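Succinate-semialdehyde dehydrogenase (Synechococcus sp., PDB 4ITA) probably oxidises succinic semialdehyde to succinate with NADP+ as the cofactor, as a member of the aldehyde dehydrogenase family. Local coordinates at residues A382-G390 / P426-G434; G261-L272 / E361-V372. All blocks are in the same frame, centred on the assembly; numbering follows the deposited sequence.

In the fold
Following the chain from its N terminus, residues 261-272 come first, running from the loop that carries C264 into strand 267-273. Contact 2 closes when residues 361-372 return beside them, 89 residues on, and strand 366-372 pairs with strand 267-273. Helix 375-383 follows that strand, and from its end residues 382-390 open contact 1, which the loop 426-434 closes 36 residues later. The two closures are therefore in series, neither enclosing the other. In space they touch: the centres lie about 14 Å apart, A382 O probably accepts a hydrogen bond from R269 NH2 at 2.8 Å, and both contacts reach the bound NADPH.

Contact 1. Residues A382-G390 / P426-G434; sequences ANDIPFGLG and PFGGTKRSG. With NDP (NADPH dihydro-nicotinamide-adenine-dinucleotide phosphate), chain C; EDO (1,2-ethanediol), chain Q.
G388 N points at S433 OG with an almost straight N-H...O angle of 178° over 2.8 Å. The serine hydroxyl lies anti to its own carbonyl carbon (chi1 -67°), which turns it toward this amide, and it is also hydrogen-bonded to G232 O. R432 N donates to P386 O at 3.0 Å, and T430 N reaches G388 O from above the carbonyl plane.

K431 adds a side-chain bond: its chain, bent at chi3 (62°), brings NZ to I385 O at 2.9 Å. K431 CE lies 3.2 Å from F387 O, and a water accepts from NZ and lies within bonding distance of the same oxygen. A methionine here would probably leave I385 O without its ammonium donor and take away the donor to that water.

These bonds tie the loop that follows helix 375-383 to the loop after strand 412-415, beside the nicotinamide end of the aldehyde dehydrogenase cofactor pocket. There the contacts are van der Waals packing: L389 CD1 rests 3.6 Å from G429 CA and CD2 approaches N7N of the NADPH carboxamide, whose O7N lies at the edge of the F427 ring, 3.4 Å from CE2. R432 turns its end away, its guanidinium forming salt bridges with E210 and with E223 of the second subunit.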
# COMPACT_ATOMS: atom_id res chain seq x y z
N ALA A 382 17.23 -15.26 15.02
CA ALA A 382 16.20 -14.24 15.19
C ALA A 382 15.35 -14.08 13.93
O ALA A 382 14.13 -13.88 14.01
CB ALA A 382 16.82 -12.92 15.58
N ASN A 383 15.99 -14.18 12.77
CA ASN A 383 15.31 -13.97 11.50
C ASN A 383 14.70 -15.23 10.90
O ASN A 383 14.01 -15.16 9.88
CB ASN A 383 16.26 -13.35 10.47
CG ASN A 383 16.65 -11.93 10.81
OD1 ASN A 383 15.95 -11.24 11.55
ND2 ASN A 383 17.78 -11.48 10.26
N ASP A 384 14.94 -16.38 11.52
CA ASP A 384 14.55 -17.67 10.95
C ASP A 384 13.09 -18.00 11.26
O ASP A 384 12.78 -19.03 11.88
CB ASP A 384 15.49 -18.78 11.45
CG ASP A 384 15.31 -20.09 10.70
OD1 ASP A 384 14.91 -20.04 9.52
OD2 ASP A 384 15.57 -21.15 11.30
N ILE A 385 12.21 -17.11 10.83
CA ILE A 385 10.77 -17.23 11.03
C ILE A 385 10.07 -16.60 9.84
O ILE A 385 10.67 -15.83 9.09
CB ILE A 385 10.30 -16.49 12.30
CG1 ILE A 385 10.97 -15.11 12.41
CG2 ILE A 385 10.55 -17.32 13.55
CD1 ILE A 385 10.33 -14.19 13.44
N PRO A 386 8.78 -16.93 9.64
CA PRO A 386 8.07 -16.31 8.52
C PRO A 386 7.66 -14.87 8.84
O PRO A 386 7.39 -14.10 7.92
CB PRO A 386 6.84 -17.20 8.34
CG PRO A 386 6.65 -17.87 9.66
CD PRO A 386 8.01 -18.03 10.26
N PHE A 387 7.64 -14.53 10.12
CA PHE A 387 7.16 -13.22 10.57
C PHE A 387 8.29 -12.21 10.61
O PHE A 387 9.47 -12.55 10.42
CB PHE A 387 6.54 -13.35 11.96
CG PHE A 387 5.60 -14.51 12.11
CD1 PHE A 387 4.36 -14.50 11.50
CD2 PHE A 387 5.96 -15.62 12.85
CE1 PHE A 387 3.49 -15.58 11.63
CE2 PHE A 387 5.10 -16.70 13.00
CZ PHE A 387 3.87 -16.68 12.38
N GLY A 388 7.94 -10.96 10.87
CA GLY A 388 8.93 -9.91 10.96
C GLY A 388 8.34 -8.63 11.51
O GLY A 388 8.39 -7.58 10.85
N LEU A 389 7.76 -8.70 12.70
CA LEU A 389 7.08 -7.56 13.27
C LEU A 389 8.03 -6.71 14.11
O LEU A 389 8.51 -5.68 13.65
CB LEU A 389 5.85 -8.01 14.06
CG LEU A 389 4.94 -6.88 14.53
CD1 LEU A 389 4.55 -5.92 13.40
CD2 LEU A 389 3.71 -7.47 15.17
N GLY A 390 8.31 -7.15 15.33
CA GLY A 390 9.26 -6.44 16.18
C GLY A 390 10.47 -7.29 16.57
O GLY A 390 10.52 -8.49 16.29
N PRO A 426 6.04 5.47 13.65
CA PRO A 426 5.25 4.51 12.86
C PRO A 426 5.44 3.06 13.33
O PRO A 426 6.43 2.72 13.99
CB PRO A 426 5.79 4.70 11.43
CG PRO A 426 6.40 6.08 11.44
CD PRO A 426 6.97 6.25 12.81
N PHE A 427 4.45 2.23 13.02
CA PHE A 427 4.39 0.87 13.54
C PHE A 427 3.81 -0.07 12.49
O PHE A 427 2.70 0.15 12.00
CB PHE A 427 3.50 0.83 14.79
CG PHE A 427 3.42 -0.52 15.46
CD1 PHE A 427 4.25 -0.82 16.53
CD2 PHE A 427 2.51 -1.47 15.03
CE1 PHE A 427 4.18 -2.06 17.14
CE2 PHE A 427 2.44 -2.71 15.64
CZ PHE A 427 3.27 -3.01 16.70
N GLY A 428 4.54 -1.12 12.16
CA GLY A 428 4.03 -2.15 11.27
C GLY A 428 5.04 -3.23 11.00
O GLY A 428 6.18 -3.18 11.47
N GLY A 429 4.62 -4.21 10.22
CA GLY A 429 5.40 -5.41 9.99
C GLY A 429 6.06 -5.52 8.64
O GLY A 429 5.88 -4.69 7.76
N THR A 430 6.87 -6.57 8.51
CA THR A 430 7.45 -6.98 7.24
C THR A 430 7.25 -8.47 7.12
O THR A 430 6.73 -9.12 8.04
CB THR A 430 8.96 -6.67 7.17
OG1 THR A 430 9.66 -7.50 8.11
CG2 THR A 430 9.22 -5.24 7.49
N LYS A 431 7.65 -9.02 5.98
CA LYS A 431 7.49 -10.46 5.75
C LYS A 431 6.03 -10.84 5.97
O LYS A 431 5.13 -10.12 5.53
CB LYS A 431 8.47 -11.25 6.63
CG LYS A 431 9.94 -10.93 6.31
CD LYS A 431 10.91 -11.42 7.39
CE LYS A 431 10.88 -12.93 7.55
NZ LYS A 431 12.02 -13.40 8.39
N ARG A 432 5.76 -11.94 6.65
CA ARG A 432 4.37 -12.38 6.81
C ARG A 432 3.64 -11.63 7.93
O ARG A 432 2.47 -11.92 8.20
CB ARG A 432 4.30 -13.89 7.00
CG ARG A 432 4.66 -14.68 5.74
CD ARG A 432 3.45 -14.93 4.86
NE ARG A 432 3.84 -15.38 3.52
CZ ARG A 432 3.01 -15.94 2.65
NH1 ARG A 432 1.75 -16.14 2.98
NH2 ARG A 432 3.45 -16.30 1.45
N SER A 433 4.31 -10.66 8.56
CA SER A 433 3.66 -9.83 9.57
C SER A 433 2.85 -8.69 8.97
O SER A 433 2.21 -7.94 9.69
CB SER A 433 4.68 -9.28 10.56
OG SER A 433 5.24 -10.33 11.32
N GLY A 434 2.91 -8.54 7.65
CA GLY A 434 2.12 -7.53 6.98
C GLY A 434 2.92 -6.47 6.27
O GLY A 434 4.10 -6.64 5.95
PA NDP C . -8.33 -13.42 13.78
O1A NDP C . -7.58 -13.14 12.50
O2A NDP C . -8.99 -14.76 13.98
O5B NDP C . -9.46 -12.30 13.95
C5B NDP C . -9.19 -10.91 13.80
C4B NDP C . -10.36 -10.20 13.12
O4B NDP C . -10.49 -10.70 11.79
C3B NDP C . -11.70 -10.47 13.79
O3B NDP C . -12.54 -9.32 13.61
C2B NDP C . -12.25 -11.63 12.99
O2B NDP C . -13.67 -11.72 13.02
C1B NDP C . -11.82 -11.20 11.61
N9A NDP C . -11.71 -12.29 10.62
C8A NDP C . -11.26 -13.55 10.81
N7A NDP C . -11.28 -14.23 9.64
C5A NDP C . -11.72 -13.38 8.69
C6A NDP C . -11.98 -13.44 7.24
N6A NDP C . -11.75 -14.57 6.56
N1A NDP C . -12.44 -12.32 6.65
C2A NDP C . -12.66 -11.18 7.32
N3A NDP C . -12.45 -11.06 8.64
C4A NDP C . -11.99 -12.11 9.35
O3 NDP C . -7.24 -13.07 14.93
PN NDP C . -6.95 -13.68 16.41
O1N NDP C . -7.07 -15.19 16.43
O2N NDP C . -7.72 -12.84 17.40
O5D NDP C . -5.39 -13.32 16.58
C5D NDP C . -4.96 -11.97 16.65
C4D NDP C . -3.81 -11.75 15.68
O4D NDP C . -3.64 -10.34 15.44
C3D NDP C . -2.48 -12.24 16.22
O3D NDP C . -1.75 -12.91 15.18
C2D NDP C . -1.83 -10.95 16.66
O2D NDP C . -0.41 -11.10 16.72
C1D NDP C . -2.26 -10.00 15.56
N1N NDP C . -2.08 -8.61 15.99
C2N NDP C . -1.48 -7.71 15.19
C3N NDP C . -0.89 -6.57 15.73
C7N NDP C . -0.25 -5.54 14.85
O7N NDP C . -0.50 -4.35 15.07
N7N NDP C . 0.58 -5.91 13.88
C4N NDP C . -0.88 -6.34 17.22
C5N NDP C . -1.95 -7.10 17.85
C6N NDP C . -2.51 -8.20 17.21
P2B NDP C . -14.42 -12.80 13.95
O1X NDP C . -15.86 -12.54 13.64
O2X NDP C . -13.95 -14.16 13.50
O3X NDP C . -14.07 -12.50 15.38
C1 EDO Q . 7.36 0.00 11.82
O1 EDO Q . 7.28 -0.56 13.12
C2 EDO Q . 8.13 1.31 11.76
O2 EDO Q . 7.90 2.18 10.65
O HOH W 1 12.17 -11.88 10.77
O HOH W 2 7.12 -3.26 14.23

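Contact 2. Residues G261-L272 / E361-V372; sequences GQSCIAAKRFIL and ELFAPVAMVFTV. With NDP (NADPH dihydro-nicotinamide-adenine-dinucleotide phosphate), chain C; EDO (1,2-ethanediol), chain I; EDO (1,2-ethanediol), chain O.
Q262 and F363 meet nearly at a right angle. Q262 CB stands over one face of the phenylalanine ring, 4.0 Å from its centroid and 24° off the normal, a CH-pi contact. Over the opposite face lie C3D of the NADPH ribose and C1 of a 1,2-ethanediol, and at the rim F363 CE1 comes 3.4 Å from NDP C2D.

K268 and E361 cross obliquely in a salt bridge. The lysine chain bends at its last torsion, carrying NZ to the anti lone pair of E361 OE2 at 2.9 Å; NZ also donates to S263 O in its carbonyl plane. E361 reaches the cofactor by an extended chain, CG anti to the backbone N (chi1 179°). Its OE2 accepts from ribose hydroxyl O2D and its OE1 from O3D at 2.6 Å, a grip that probably holds the cofactor's nicotinamide half. In the same loop as Q262, C264 SG is bonded covalently to NDP C4N (1.9 Å), a cysteine-cofactor adduct.

Further along, R269 CB and CG lie against F370 CE2, while NH2 of its guanidinium is hydrogen-bonded to A382 O. On the other side of the sheet, L272 CD1 touches V369 CG1 at 3.6 Å, and F270 CE1 meets A367 CB.

Five backbone hydrogen bonds, from M368 N to K268 O through V372 N to L272 O, join strands 267-272 and 366-372 in parallel, their axes 22° apart. In the seven-stranded sheet, probably that of the family's catalytic domain, strand 267-273 lies between 366-372 and 235-239. Helix 375-383 packs on I271, F370 and V372, whereas helix 274-289 meets F270, L272 and T371.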
# COMPACT_ATOMS: atom_id res chain seq x y z
N GLY A 261 -0.12 -12.65 27.49
CA GLY A 261 0.69 -13.16 26.41
C GLY A 261 0.16 -12.84 25.02
O GLY A 261 0.85 -13.09 24.03
N GLN A 262 -1.06 -12.30 24.94
CA GLN A 262 -1.74 -12.15 23.66
C GLN A 262 -1.43 -10.81 23.00
O GLN A 262 -2.29 -9.94 22.84
CB GLN A 262 -3.25 -12.33 23.86
CG GLN A 262 -3.58 -13.70 24.46
CD GLN A 262 -4.92 -13.74 25.16
OE1 GLN A 262 -5.72 -14.66 24.96
NE2 GLN A 262 -5.18 -12.74 26.01
N SER A 263 -0.17 -10.65 22.62
CA SER A 263 0.24 -9.45 21.90
C SER A 263 1.08 -9.82 20.71
O SER A 263 1.94 -10.70 20.77
CB SER A 263 1.05 -8.52 22.80
OG SER A 263 1.50 -7.42 22.02
N CYS A 264 0.85 -9.11 19.62
CA CYS A 264 1.62 -9.29 18.41
C CYS A 264 3.11 -8.99 18.61
O CYS A 264 3.95 -9.57 17.91
CB CYS A 264 1.05 -8.40 17.31
SG CYS A 264 0.92 -6.64 17.76
N ILE A 265 3.42 -8.09 19.54
CA ILE A 265 4.81 -7.70 19.82
C ILE A 265 5.26 -8.20 21.19
O ILE A 265 6.19 -7.64 21.79
CB ILE A 265 5.03 -6.17 19.73
CG1 ILE A 265 3.98 -5.41 20.55
CG2 ILE A 265 5.04 -5.70 18.27
CD1 ILE A 265 4.23 -3.90 20.67
N ALA A 266 4.63 -9.26 21.68
CA ALA A 266 5.18 -9.97 22.82
C ALA A 266 6.58 -10.45 22.47
O ALA A 266 6.88 -10.77 21.31
CB ALA A 266 4.31 -11.15 23.18
N ALA A 267 7.45 -10.52 23.48
CA ALA A 267 8.70 -11.26 23.34
C ALA A 267 8.34 -12.75 23.33
O ALA A 267 7.90 -13.28 24.34
CB ALA A 267 9.62 -10.95 24.50
N LYS A 268 8.51 -13.41 22.19
CA LYS A 268 8.09 -14.81 22.07
C LYS A 268 9.25 -15.81 22.06
O LYS A 268 9.12 -16.93 22.56
CB LYS A 268 7.17 -15.01 20.86
CG LYS A 268 5.93 -14.11 20.89
CD LYS A 268 4.75 -14.69 20.11
CE LYS A 268 3.49 -13.81 20.27
NZ LYS A 268 3.42 -12.68 19.29
N ARG A 269 10.38 -15.41 21.49
CA ARG A 269 11.56 -16.27 21.40
C ARG A 269 12.75 -15.56 22.05
O ARG A 269 13.23 -14.55 21.54
CB ARG A 269 11.87 -16.62 19.94
CG ARG A 269 10.77 -17.47 19.27
CD ARG A 269 11.03 -17.73 17.77
NE ARG A 269 11.22 -16.46 17.10
CZ ARG A 269 12.29 -16.10 16.39
NH1 ARG A 269 13.25 -16.97 16.10
NH2 ARG A 269 12.35 -14.86 15.92
N PHE A 270 13.19 -16.10 23.18
CA PHE A 270 14.32 -15.56 23.91
C PHE A 270 15.58 -16.22 23.40
O PHE A 270 15.70 -17.44 23.43
CB PHE A 270 14.14 -15.81 25.41
CG PHE A 270 13.05 -14.97 26.02
CD1 PHE A 270 11.71 -15.30 25.84
CD2 PHE A 270 13.36 -13.83 26.74
CE1 PHE A 270 10.71 -14.51 26.38
CE2 PHE A 270 12.37 -13.04 27.29
CZ PHE A 270 11.04 -13.38 27.10
N ILE A 271 16.49 -15.39 22.90
CA ILE A 271 17.72 -15.85 22.27
C ILE A 271 18.89 -15.37 23.11
O ILE A 271 19.19 -14.18 23.17
CB ILE A 271 17.79 -15.36 20.81
CG1 ILE A 271 16.63 -15.97 20.02
CG2 ILE A 271 19.14 -15.73 20.19
CD1 ILE A 271 16.40 -15.36 18.65
N LEU A 272 19.51 -16.32 23.82
CA LEU A 272 20.45 -15.99 24.88
C LEU A 272 21.87 -16.36 24.50
O LEU A 272 22.14 -17.51 24.14
CB LEU A 272 20.06 -16.74 26.16
CG LEU A 272 18.59 -16.65 26.57
CD1 LEU A 272 18.36 -17.42 27.86
CD2 LEU A 272 18.16 -15.21 26.72
N GLU A 361 3.29 -18.68 15.87
CA GLU A 361 3.06 -17.66 16.88
C GLU A 361 2.44 -18.28 18.12
O GLU A 361 1.43 -19.00 18.03
CB GLU A 361 2.15 -16.55 16.36
CG GLU A 361 1.86 -15.48 17.42
CD GLU A 361 1.07 -14.30 16.89
OE1 GLU A 361 0.13 -14.52 16.10
OE2 GLU A 361 1.39 -13.15 17.27
N LEU A 362 3.05 -18.03 19.27
CA LEU A 362 2.51 -18.49 20.54
C LEU A 362 1.78 -17.34 21.22
O LEU A 362 2.40 -16.46 21.82
CB LEU A 362 3.63 -19.06 21.43
CG LEU A 362 4.41 -20.25 20.87
CD1 LEU A 362 5.34 -20.81 21.94
CD2 LEU A 362 3.48 -21.33 20.32
N PHE A 363 0.46 -17.36 21.11
CA PHE A 363 -0.38 -16.24 21.51
C PHE A 363 -0.93 -16.52 22.90
O PHE A 363 -2.13 -16.70 23.09
CB PHE A 363 -1.51 -16.07 20.48
CG PHE A 363 -1.96 -14.64 20.30
CD1 PHE A 363 -1.06 -13.66 19.91
CD2 PHE A 363 -3.29 -14.29 20.48
CE1 PHE A 363 -1.48 -12.35 19.73
CE2 PHE A 363 -3.71 -12.99 20.30
CZ PHE A 363 -2.81 -12.02 19.92
N ALA A 364 -0.02 -16.55 23.87
CA ALA A 364 -0.26 -17.02 25.22
C ALA A 364 1.07 -16.81 25.94
O ALA A 364 2.08 -16.58 25.29
CB ALA A 364 -0.63 -18.50 25.19
N PRO A 365 1.09 -16.91 27.29
CA PRO A 365 2.34 -16.55 27.98
C PRO A 365 3.35 -17.69 28.00
O PRO A 365 3.72 -18.18 29.08
CB PRO A 365 1.86 -16.22 29.40
CG PRO A 365 0.66 -17.11 29.59
CD PRO A 365 -0.01 -17.17 28.23
N VAL A 366 3.80 -18.09 26.82
CA VAL A 366 4.66 -19.25 26.64
C VAL A 366 5.93 -18.82 25.93
O VAL A 366 5.90 -18.44 24.76
CB VAL A 366 3.95 -20.35 25.82
CG1 VAL A 366 4.85 -21.58 25.63
CG2 VAL A 366 2.64 -20.75 26.48
N ALA A 367 7.06 -18.86 26.64
CA ALA A 367 8.34 -18.43 26.08
C ALA A 367 9.10 -19.61 25.51
O ALA A 367 9.23 -20.64 26.18
CB ALA A 367 9.17 -17.76 27.14
N MET A 368 9.61 -19.48 24.29
CA MET A 368 10.59 -20.42 23.74
C MET A 368 11.98 -19.86 24.01
O MET A 368 12.21 -18.67 23.80
CB MET A 368 10.39 -20.64 22.23
CG MET A 368 9.08 -21.33 21.84
SD MET A 368 8.91 -21.75 20.05
CE MET A 368 8.11 -20.25 19.43
N VAL A 369 12.91 -20.69 24.49
CA VAL A 369 14.25 -20.21 24.83
C VAL A 369 15.30 -20.95 24.01
O VAL A 369 15.21 -22.17 23.82
CB VAL A 369 14.53 -20.37 26.34
CG1 VAL A 369 15.91 -19.82 26.69
CG2 VAL A 369 13.46 -19.66 27.15
N PHE A 370 16.28 -20.20 23.53
CA PHE A 370 17.37 -20.72 22.71
C PHE A 370 18.69 -20.18 23.21
O PHE A 370 18.75 -19.10 23.78
CB PHE A 370 17.18 -20.25 21.26
CG PHE A 370 15.84 -20.57 20.70
CD1 PHE A 370 15.62 -21.75 20.02
CD2 PHE A 370 14.78 -19.68 20.87
CE1 PHE A 370 14.37 -22.04 19.51
CE2 PHE A 370 13.52 -19.97 20.37
CZ PHE A 370 13.31 -21.15 19.69
N THR A 371 19.77 -20.94 22.97
CA THR A 371 21.11 -20.46 23.28
C THR A 371 21.92 -20.33 21.99
O THR A 371 21.82 -21.18 21.10
CB THR A 371 21.83 -21.39 24.27
OG1 THR A 371 21.08 -21.46 25.49
CG2 THR A 371 23.22 -20.88 24.60
N VAL A 372 22.69 -19.25 21.88
CA VAL A 372 23.55 -19.03 20.72
C VAL A 372 24.97 -18.67 21.15
O VAL A 372 25.20 -18.29 22.29
CB VAL A 372 22.97 -17.94 19.77
CG1 VAL A 372 21.63 -18.39 19.20
CG2 VAL A 372 22.82 -16.63 20.50
PA NDP C . -8.33 -13.42 13.78
O1A NDP C . -7.58 -13.14 12.50
O2A NDP C . -8.99 -14.76 13.98
O5B NDP C . -9.46 -12.30 13.95
C5B NDP C . -9.19 -10.91 13.80
C4B NDP C . -10.36 -10.20 13.12
O4B NDP C . -10.49 -10.70 11.79
C3B NDP C . -11.70 -10.47 13.79
O3B NDP C . -12.54 -9.32 13.61
C2B NDP C . -12.25 -11.63 12.99
O2B NDP C . -13.67 -11.72 13.02
C1B NDP C . -11.82 -11.20 11.61
N9A NDP C . -11.71 -12.29 10.62
C8A NDP C . -11.26 -13.55 10.81
N7A NDP C . -11.28 -14.23 9.64
C5A NDP C . -11.72 -13.38 8.69
C6A NDP C . -11.98 -13.44 7.24
N6A NDP C . -11.75 -14.57 6.56
N1A NDP C . -12.44 -12.32 6.65
C2A NDP C . -12.66 -11.18 7.32
N3A NDP C . -12.45 -11.06 8.64
C4A NDP C . -11.99 -12.11 9.35
O3 NDP C . -7.24 -13.07 14.93
PN NDP C . -6.95 -13.68 16.41
O1N NDP C . -7.07 -15.19 16.43
O2N NDP C . -7.72 -12.84 17.40
O5D NDP C . -5.39 -13.32 16.58
C5D NDP C . -4.96 -11.97 16.65
C4D NDP C . -3.81 -11.75 15.68
O4D NDP C . -3.64 -10.34 15.44
C3D NDP C . -2.48 -12.24 16.22
O3D NDP C . -1.75 -12.91 15.18
C2D NDP C . -1.83 -10.95 16.66
O2D NDP C . -0.41 -11.10 16.72
C1D NDP C . -2.26 -10.00 15.56
N1N NDP C . -2.08 -8.61 15.99
C2N NDP C . -1.48 -7.71 15.19
C3N NDP C . -0.89 -6.57 15.73
C7N NDP C . -0.25 -5.54 14.85
O7N NDP C . -0.50 -4.35 15.07
N7N NDP C . 0.58 -5.91 13.88
C4N NDP C . -0.88 -6.34 17.22
C5N NDP C . -1.95 -7.10 17.85
C6N NDP C . -2.51 -8.20 17.21
P2B NDP C . -14.42 -12.80 13.95
O1X NDP C . -15.86 -12.54 13.64
O2X NDP C . -13.95 -14.16 13.50
O3X NDP C . -14.07 -12.50 15.38
C1 EDO I . -2.61 -19.82 18.63
O1 EDO I . -1.67 -18.97 17.96
C2 EDO I . -2.34 -19.81 20.14
O2 EDO I . -0.92 -19.73 20.34
C1 EDO O . -2.99 -15.59 16.97
O1 EDO O . -1.84 -16.31 16.48
C2 EDO O . -4.12 -16.53 17.35
O2 EDO O . -4.90 -16.82 16.18